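Local coordinates for glutaredoxin related protein (Sulfolobus solfataricus, PDB 4MNN) that probably catalyses thiol-disulfide exchange in protein substrates, as an atypical protein disulfide oxidoreductase built on the thioredoxin fold, at residues E70-P73 with F74-L78; R91-E94 with L95-V99; E142-R145 with D146-V150. All coordinates share one frame; numbering follows the deposited sequence.

Contact 1: E70-P73 with F74-L78; sequences ELWP and FLNSL
Leu-71 and Leu-75, one helical turn apart, cross obliquely: Leu-71 CG lies 4.0 Å from Leu-75 CD1, and Leu-71 CD1 is 4.1 Å from Leu-75 CG. The CB of Leu-71 sets off away from the following turn, but with CG anti to the backbone N (chi1 179°) the branched end is turned forward toward Leu-75. Phe-74 also takes the anti position, and its CD2 comes 4.3 Å from Leu-71 CD1 in an oblique approach. Over one face of the same ring, offset toward the rim, sits Leu-78 CD1, 4.2 Å above the plane. Leucine and phenylalanine suit this side of helix 71-83 because it packs into the core of the thioredoxin-like domain, where Phe-74 meets Phe-30, Phe-33, Val-50 and Val-52.

Another side of the helix is mixed in character. Here Trp-72 and Asn-76 run side by side and point the same way, the indole and amide planes turned 61° apart, with Trp-72 NE1 in a loose approach of 3.7 Å to Asn-76 OD1. The broad indole suits an exposed side, and the amide weakly bonds Glu-119 through ND2. Proline fits position 73 because in the first turn of a helix a missing N-H costs no helical bond; its carbonyl still accepts from Ser-77 N. Leu-75 N gives Leu-71 O an almost straight main-chain bond, 2.9 Å at 172°. The carbonyl O of Phe-74 takes two donors, the N of Leu-78 and the hydroxyl OG of Ser-77, the latter at 2.6 Å.

Beside the Cys-111–Cys-114 disulfide, the buried Glu-70 touches Cys-114. The chemistry therefore divides the turn: hydrocarbon sides seat it in the core, while the buried hydroxyl of Ser-77, on a short side chain, keeps hydrogen-bond partners in the Phe-74 carbonyl and Tyr-60.

Contact 2: R91-E94 with L95-V99; sequences REVE and LAKQV
Ala-96 N donates to Glu-92 O over only 2.7 Å at 158°, the shortest polar bond in the closing turn of the short helix 90-96. The pattern is that of an alpha-helix running out into a type I beta turn, Ala-96 to Val-99. Lys-97 N still reaches back four residues, to Val-93 O at 3.0 Å, but Gln-98 N bonds three residues back, to Leu-95 O at 3.1 Å, and the N of Val-99 gives Ala-96 O a weak bond. At the other end of the helix Asp-89 OD2 receives the N-H of Glu-92, and more weakly that of Arg-91.

Val-93 and Lys-97 lie side by side, pointing the same way. The lysine chain is extended beyond CG, and its CE rests 3.6 Å from Val-93 CG1, so the long methylene run behaves as hydrocarbon beside the valine while the ammonium goes on past it. Both residues touch Ile-127 of helix 114-127, and the small Ala-96 packs its methyl on Val-124; the compact apolar valine, the small alanine and the lysine methylenes let this helix lie close to helix 114-127 at the edge of the fold.

Charge is handled at the surface. The Glu-94 chain, bent at its second torsion (chi2 -56°), slants across the lysine and puts OE2 3.8 Å from Lys-97 NZ, a long salt bridge that probably contributes only modestly. Gln-98 folds back as well: its amide NE2 sends a weak hydrogen bond to Glu-94 O, 3.4 Å long yet nearly straight at 167°, a side-chain donor to a main-chain carbonyl. Lys-97 CG also comes 3.1 Å from the main-chain Val-93 O.

Contact 3: E142-R145 with D146-V150; sequences EEER and DKYRV
The guanidinium of Arg-145 has Asp-146 OD1 at its edge, in plane, while Glu-142 CA covers one face, 4.1 Å above the centre. The side chains of Arg-145 and Asp-146 run alongside each other with guanidinium and carboxylate 62° apart, and their salt bridge is gripped side-on: NE of Arg-145 meets Asp-146 OD1 at 3.2 Å from above the carboxylate plane, and Arg-145 NH2 meets Asp-146 OD2 at 3.1 Å on the syn side but tilted out of that plane. A bend at the third torsion (chi3 73°) swings the arginine head back to its neighbour. Its NH1 adds a long salt bridge to Glu-142 OE1, making a three-residue salt-bridge network, and a weak bond to Ala-138 O. With an alanine here, Asp-146 would probably lose its charge mate and its carboxylate be free to turn.

Helix 142-147 ends in a Schellman motif: Val-150 N returns to Arg-145 O at 3.0 Å and Arg-149 N to Asp-146 O, with Arg-149 at positive phi (56°), a place more usual for glycine.

The Tyr-148 ring takes Lys-147 CG over one face, toward the rim, and, in plane at the edge, Glu-144 OE2, 3.5 Å from Tyr-148 CE1. Its OH is hydrogen-bonded to Asp-160 and to Lys-104; one water joins that hydroxyl to Glu-144 OE2 (3.0 Å from the water) and Lys-147 NZ (2.7 Å).

In the fold
Followed from the N terminus, the three contacts come in series; each joins consecutive residues, so none closes a long loop and none nests in or crosses another. Contact 1 lies in the first turns of helix 71-83 and seats it against helices 4-11, 27-33 and 114-127 and strand 49-54. The chain then passes to helix 90-96, where contact 2 lies, its centre 22 Å from that of contact 1, also against helix 114-127, which thus meets both. Strand 101-107 follows at once. Contact 3 comes after strand 131-137 and, about 24 Å between centres from contact 1 and on the opposite side of the chain's centre, rests on strands 101-107 and 155-158, in what is probably the second thioredoxin-type unit.

Contact 1: E70-P73 with F74-L78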
loop_
_atom_site.group_PDB
_atom_site.type_symbol
_atom_site.label_atom_id
_atom_site.label_comp_id
_atom_site.label_asym_id
_atom_site.label_seq_id
_atom_site.Cartn_x
_atom_site.Cartn_y
_atom_site.Cartn_z
ATOM N N GLU A 70 7.053 -5.118 5.367
ATOM C CA GLU A 70 6.001 -4.568 4.496
ATOM C C GLU A 70 6.303 -4.866 3.023
ATOM O O GLU A 70 5.455 -4.694 2.134
ATOM C CB GLU A 70 5.870 -3.046 4.701
ATOM C CG GLU A 70 5.297 -2.674 6.077
ATOM C CD GLU A 70 3.852 -3.176 6.296
ATOM O OE1 GLU A 70 3.109 -3.385 5.315
ATOM O OE2 GLU A 70 3.428 -3.336 7.476
ATOM N N LEU A 71 7.508 -5.342 2.733
ATOM C CA LEU A 71 7.818 -5.612 1.334
ATOM C C LEU A 71 7.018 -6.791 0.754
ATOM O O LEU A 71 6.558 -6.730 -0.387
ATOM C CB LEU A 71 9.326 -5.890 1.150
ATOM C CG LEU A 71 9.721 -6.200 -0.310
ATOM C CD1 LEU A 71 9.477 -4.969 -1.189
ATOM C CD2 LEU A 71 11.205 -6.585 -0.378
ATOM N N TRP A 72 6.872 -7.863 1.524
ATOM C CA TRP A 72 6.178 -9.033 1.027
ATOM C C TRP A 72 4.732 -8.706 0.649
ATOM O O TRP A 72 4.279 -9.064 -0.458
ATOM C CB TRP A 72 6.284 -10.150 2.072
ATOM C CG TRP A 72 5.487 -11.381 1.762
ATOM C CD1 TRP A 72 5.458 -12.082 0.580
ATOM C CD2 TRP A 72 4.598 -12.058 2.653
ATOM N NE1 TRP A 72 4.596 -13.156 0.688
ATOM C CE2 TRP A 72 4.056 -13.164 1.950
ATOM C CE3 TRP A 72 4.206 -11.841 3.986
ATOM C CZ2 TRP A 72 3.137 -14.045 2.528
ATOM C CZ3 TRP A 72 3.287 -12.724 4.561
ATOM C CH2 TRP A 72 2.769 -13.813 3.828
ATOM N N PRO A 73 3.977 -8.048 1.555
ATOM C CA PRO A 73 2.586 -7.692 1.250
ATOM C C PRO A 73 2.539 -6.748 0.044
ATOM O O PRO A 73 1.658 -6.840 -0.789
ATOM C CB PRO A 73 2.104 -6.978 2.505
ATOM C CG PRO A 73 2.964 -7.499 3.568
ATOM C CD PRO A 73 4.307 -7.770 2.964
ATOM N N PHE A 74 3.510 -5.848 -0.047
ATOM C CA PHE A 74 3.537 -4.879 -1.147
ATOM C C PHE A 74 3.703 -5.599 -2.501
ATOM O O PHE A 74 2.939 -5.361 -3.442
ATOM C CB PHE A 74 4.679 -3.871 -0.903
ATOM C CG PHE A 74 4.882 -2.895 -2.036
ATOM C CD1 PHE A 74 3.959 -1.873 -2.269
ATOM C CD2 PHE A 74 5.988 -3.001 -2.864
ATOM C CE1 PHE A 74 4.150 -0.957 -3.330
ATOM C CE2 PHE A 74 6.182 -2.088 -3.933
ATOM C CZ PHE A 74 5.252 -1.074 -4.152
ATOM N N LEU A 75 4.673 -6.502 -2.591
ATOM C CA LEU A 75 4.878 -7.271 -3.814
ATOM C C LEU A 75 3.660 -8.124 -4.116
ATOM O O LEU A 75 3.271 -8.264 -5.271
ATOM C CB LEU A 75 6.106 -8.193 -3.686
ATOM C CG LEU A 75 7.429 -7.441 -3.659
ATOM C CD1 LEU A 75 8.538 -8.403 -3.368
ATOM C CD2 LEU A 75 7.622 -6.698 -4.985
ATOM N N ASN A 76 3.056 -8.713 -3.093
ATOM C CA ASN A 76 1.866 -9.510 -3.315
ATOM C C ASN A 76 0.747 -8.669 -3.909
ATOM O O ASN A 76 -0.040 -9.150 -4.737
ATOM C CB ASN A 76 1.348 -10.083 -2.004
ATOM C CG ASN A 76 1.623 -11.549 -1.859
ATOM O OD1 ASN A 76 2.684 -12.022 -2.213
ATOM N ND2 ASN A 76 0.670 -12.274 -1.282
ATOM N N SER A 77 0.625 -7.427 -3.459
ATOM C CA SER A 77 -0.449 -6.609 -3.971
ATOM C C SER A 77 -0.220 -6.310 -5.426
ATOM O O SER A 77 -1.166 -6.212 -6.199
ATOM C CB SER A 77 -0.603 -5.279 -3.205
ATOM O OG SER A 77 0.480 -4.377 -3.436
ATOM N N LEU A 78 1.036 -6.114 -5.821
ATOM C CA LEU A 78 1.298 -5.824 -7.233
ATOM C C LEU A 78 0.812 -6.980 -8.122
ATOM O O LEU A 78 0.191 -6.775 -9.174
ATOM C CB LEU A 78 2.803 -5.633 -7.433
ATOM C CG LEU A 78 3.384 -4.193 -7.439
ATOM C CD1 LEU A 78 2.549 -3.225 -6.705
ATOM C CD2 LEU A 78 4.828 -4.217 -6.956
#

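Contact 2: R91-E94 with L95-V99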
loop_
_atom_site.group_PDB
_atom_site.type_symbol
_atom_site.label_atom_id
_atom_site.label_comp_id
_atom_site.label_asym_id
_atom_site.label_seq_id
_atom_site.Cartn_x
_atom_site.Cartn_y
_atom_site.Cartn_z
ATOM N N ARG A 91 -17.910 -13.508 1.594
ATOM C CA ARG A 91 -18.587 -12.677 2.577
ATOM C C ARG A 91 -17.797 -11.407 2.816
ATOM O O ARG A 91 -18.379 -10.332 2.857
ATOM C CB ARG A 91 -18.788 -13.411 3.898
ATOM C CG ARG A 91 -19.712 -14.612 3.825
ATOM C CD ARG A 91 -18.871 -15.881 3.835
ATOM N NE ARG A 91 -19.181 -16.643 2.656
ATOM C CZ ARG A 91 -18.435 -17.616 2.169
ATOM N NH1 ARG A 91 -17.305 -17.951 2.761
ATOM N NH2 ARG A 91 -18.853 -18.257 1.101
ATOM N N GLU A 92 -16.484 -11.536 2.990
ATOM C CA GLU A 92 -15.621 -10.380 3.187
ATOM C C GLU A 92 -15.713 -9.462 1.978
ATOM O O GLU A 92 -15.756 -8.239 2.131
ATOM C CB GLU A 92 -14.146 -10.799 3.390
ATOM C CG GLU A 92 -13.897 -11.636 4.632
ATOM C CD GLU A 92 -12.490 -12.231 4.669
ATOM O OE1 GLU A 92 -12.033 -12.721 3.603
ATOM O OE2 GLU A 92 -11.856 -12.232 5.763
ATOM N N VAL A 93 -15.727 -10.024 0.770
ATOM C CA VAL A 93 -15.847 -9.181 -0.417
ATOM C C VAL A 93 -17.130 -8.345 -0.427
ATOM O O VAL A 93 -17.105 -7.140 -0.675
ATOM C CB VAL A 93 -15.789 -10.039 -1.697
ATOM C CG1 VAL A 93 -16.127 -9.183 -2.935
ATOM C CG2 VAL A 93 -14.408 -10.631 -1.824
ATOM N N GLU A 94 -18.274 -8.987 -0.181
ATOM C CA GLU A 94 -19.532 -8.259 -0.158
ATOM C C GLU A 94 -19.508 -7.155 0.859
ATOM O O GLU A 94 -20.000 -6.043 0.611
ATOM C CB GLU A 94 -20.697 -9.192 0.189
ATOM C CG GLU A 94 -21.139 -10.023 -0.976
ATOM C CD GLU A 94 -21.508 -9.141 -2.170
ATOM O OE1 GLU A 94 -22.586 -8.495 -2.131
ATOM O OE2 GLU A 94 -20.706 -9.093 -3.129
ATOM N N LEU A 95 -18.970 -7.481 2.029
ATOM C CA LEU A 95 -18.882 -6.533 3.129
ATOM C C LEU A 95 -17.939 -5.397 2.790
ATOM O O LEU A 95 -18.240 -4.225 3.065
ATOM C CB LEU A 95 -18.382 -7.239 4.397
ATOM C CG LEU A 95 -18.505 -6.424 5.686
ATOM C CD1 LEU A 95 -19.994 -6.269 5.985
ATOM C CD2 LEU A 95 -17.814 -7.129 6.870
ATOM N N ALA A 96 -16.787 -5.743 2.214
ATOM C CA ALA A 96 -15.801 -4.722 1.844
ATOM C C ALA A 96 -16.338 -3.725 0.836
ATOM O O ALA A 96 -15.935 -2.572 0.854
ATOM C CB ALA A 96 -14.535 -5.372 1.282
ATOM N N LYS A 97 -17.230 -4.166 -0.059
ATOM C CA LYS A 97 -17.807 -3.286 -1.083
ATOM C C LYS A 97 -18.733 -2.198 -0.534
ATOM O O LYS A 97 -19.105 -1.261 -1.274
ATOM C CB LYS A 97 -18.611 -4.117 -2.102
ATOM C CG LYS A 97 -17.763 -5.067 -2.925
ATOM C CD LYS A 97 -18.640 -5.872 -3.881
ATOM C CE LYS A 97 -17.804 -6.663 -4.854
ATOM N NZ LYS A 97 -18.676 -7.377 -5.863
ATOM N N GLN A 98 -19.105 -2.325 0.746
ATOM C CA GLN A 98 -20.012 -1.385 1.376
ATOM C C GLN A 98 -19.311 -0.150 1.876
ATOM O O GLN A 98 -19.922 0.898 2.067
ATOM C CB GLN A 98 -20.716 -2.036 2.562
ATOM C CG GLN A 98 -21.634 -3.156 2.157
ATOM C CD GLN A 98 -22.425 -2.823 0.924
ATOM O OE1 GLN A 98 -23.211 -1.854 0.891
ATOM N NE2 GLN A 98 -22.232 -3.617 -0.111
ATOM N N VAL A 99 -18.022 -0.284 2.132
ATOM C CA VAL A 99 -17.287 0.841 2.662
ATOM C C VAL A 99 -17.145 1.966 1.637
ATOM O O VAL A 99 -17.144 1.737 0.417
ATOM C CB VAL A 99 -15.902 0.362 3.192
ATOM C CG1 VAL A 99 -15.193 1.481 3.933
ATOM C CG2 VAL A 99 -16.120 -0.809 4.169
#

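Contact 3: E142-R145 with D146-V150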
loop_
_atom_site.group_PDB
_atom_site.type_symbol
_atom_site.label_atom_id
_atom_site.label_comp_id
_atom_site.label_asym_id
_atom_site.label_seq_id
_atom_site.Cartn_x
_atom_site.Cartn_y
_atom_site.Cartn_z
ATOM N N GLU A 142 5.559 11.285 11.013
ATOM C CA GLU A 142 5.206 11.558 12.422
ATOM C C GLU A 142 4.088 12.578 12.640
ATOM O O GLU A 142 3.309 12.460 13.585
ATOM C CB GLU A 142 6.459 12.006 13.180
ATOM C CG GLU A 142 7.646 11.076 12.927
ATOM C CD GLU A 142 8.897 11.492 13.687
ATOM O OE1 GLU A 142 9.026 11.129 14.859
ATOM O OE2 GLU A 142 9.744 12.180 13.105
ATOM N N GLU A 143 3.999 13.576 11.779
ATOM C CA GLU A 143 2.943 14.567 11.937
ATOM C C GLU A 143 1.570 13.952 11.712
ATOM O O GLU A 143 0.602 14.238 12.450
ATOM C CB GLU A 143 3.164 15.721 10.954
ATOM C CG GLU A 143 4.382 16.570 11.293
ATOM C CD GLU A 143 4.622 17.682 10.259
ATOM O OE1 GLU A 143 3.733 18.557 10.102
ATOM O OE2 GLU A 143 5.695 17.668 9.610
ATOM N N GLU A 144 1.476 13.130 10.666
ATOM C CA GLU A 144 0.230 12.449 10.384
ATOM C C GLU A 144 -0.133 11.508 11.547
ATOM O O GLU A 144 -1.284 11.447 11.995
ATOM C CB GLU A 144 0.362 11.674 9.060
ATOM C CG GLU A 144 0.448 12.620 7.858
ATOM C CD GLU A 144 -0.812 13.464 7.719
ATOM O OE1 GLU A 144 -0.720 14.632 7.289
ATOM O OE2 GLU A 144 -1.899 12.950 8.034
ATOM N N ARG A 145 0.856 10.783 12.046
ATOM C CA ARG A 145 0.653 9.842 13.154
ATOM C C ARG A 145 -0.001 10.580 14.338
ATOM O O ARG A 145 -1.000 10.139 14.916
ATOM C CB ARG A 145 2.017 9.279 13.594
ATOM C CG ARG A 145 1.955 8.393 14.844
ATOM C CD ARG A 145 3.352 8.139 15.447
ATOM N NE ARG A 145 3.844 9.352 16.112
ATOM C CZ ARG A 145 5.125 9.725 16.146
ATOM N NH1 ARG A 145 6.058 8.980 15.559
ATOM N NH2 ARG A 145 5.481 10.858 16.747
ATOM N N ASP A 146 0.579 11.714 14.695
ATOM C CA ASP A 146 0.070 12.463 15.835
ATOM C C ASP A 146 -1.259 13.143 15.586
ATOM O O ASP A 146 -2.078 13.274 16.498
ATOM C CB ASP A 146 1.139 13.437 16.329
ATOM C CG ASP A 146 2.293 12.715 16.991
ATOM O OD1 ASP A 146 2.049 11.618 17.554
ATOM O OD2 ASP A 146 3.442 13.224 16.966
ATOM N N LYS A 147 -1.501 13.524 14.341
ATOM C CA LYS A 147 -2.737 14.176 13.978
ATOM C C LYS A 147 -3.904 13.244 14.299
ATOM O O LYS A 147 -4.976 13.679 14.780
ATOM C CB LYS A 147 -2.723 14.494 12.484
ATOM C CG LYS A 147 -4.040 15.061 11.973
ATOM C CD LYS A 147 -3.951 15.480 10.509
ATOM C CE LYS A 147 -5.318 15.970 10.012
ATOM N NZ LYS A 147 -5.291 16.224 8.542
ATOM N N TYR A 148 -3.681 11.952 14.026
ATOM C CA TYR A 148 -4.713 10.952 14.276
ATOM C C TYR A 148 -4.554 10.228 15.611
ATOM O O TYR A 148 -5.239 9.225 15.883
ATOM C CB TYR A 148 -4.798 9.976 13.081
ATOM C CG TYR A 148 -5.241 10.682 11.815
ATOM C CD1 TYR A 148 -4.306 11.074 10.858
ATOM C CD2 TYR A 148 -6.574 11.053 11.624
ATOM C CE1 TYR A 148 -4.680 11.816 9.744
ATOM C CE2 TYR A 148 -6.966 11.806 10.498
ATOM C CZ TYR A 148 -6.005 12.177 9.570
ATOM O OH TYR A 148 -6.339 12.912 8.435
ATOM N N ARG A 149 -3.676 10.760 16.468
ATOM C CA ARG A 149 -3.486 10.222 17.816
ATOM C C ARG A 149 -3.115 8.744 17.877
ATOM O O ARG A 149 -3.546 7.984 18.755
ATOM C CB ARG A 149 -4.758 10.485 18.645
ATOM C CG ARG A 149 -5.142 11.977 18.754
ATOM C CD ARG A 149 -6.297 12.112 19.764
ATOM N NE ARG A 149 -6.600 13.469 20.212
ATOM C CZ ARG A 149 -6.594 14.563 19.453
ATOM N NH1 ARG A 149 -6.280 14.499 18.157
ATOM N NH2 ARG A 149 -6.935 15.735 19.990
ATOM N N VAL A 150 -2.266 8.360 16.948
ATOM C CA VAL A 150 -1.795 6.988 16.848
ATOM C C VAL A 150 -0.627 6.732 17.806
ATOM O O VAL A 150 0.319 7.521 17.867
ATOM C CB VAL A 150 -1.362 6.704 15.373
ATOM C CG1 VAL A 150 -0.792 5.237 15.218
ATOM C CG2 VAL A 150 -2.582 6.950 14.433
HETATM O O HOH W 1 -4.198 14.503 6.806
#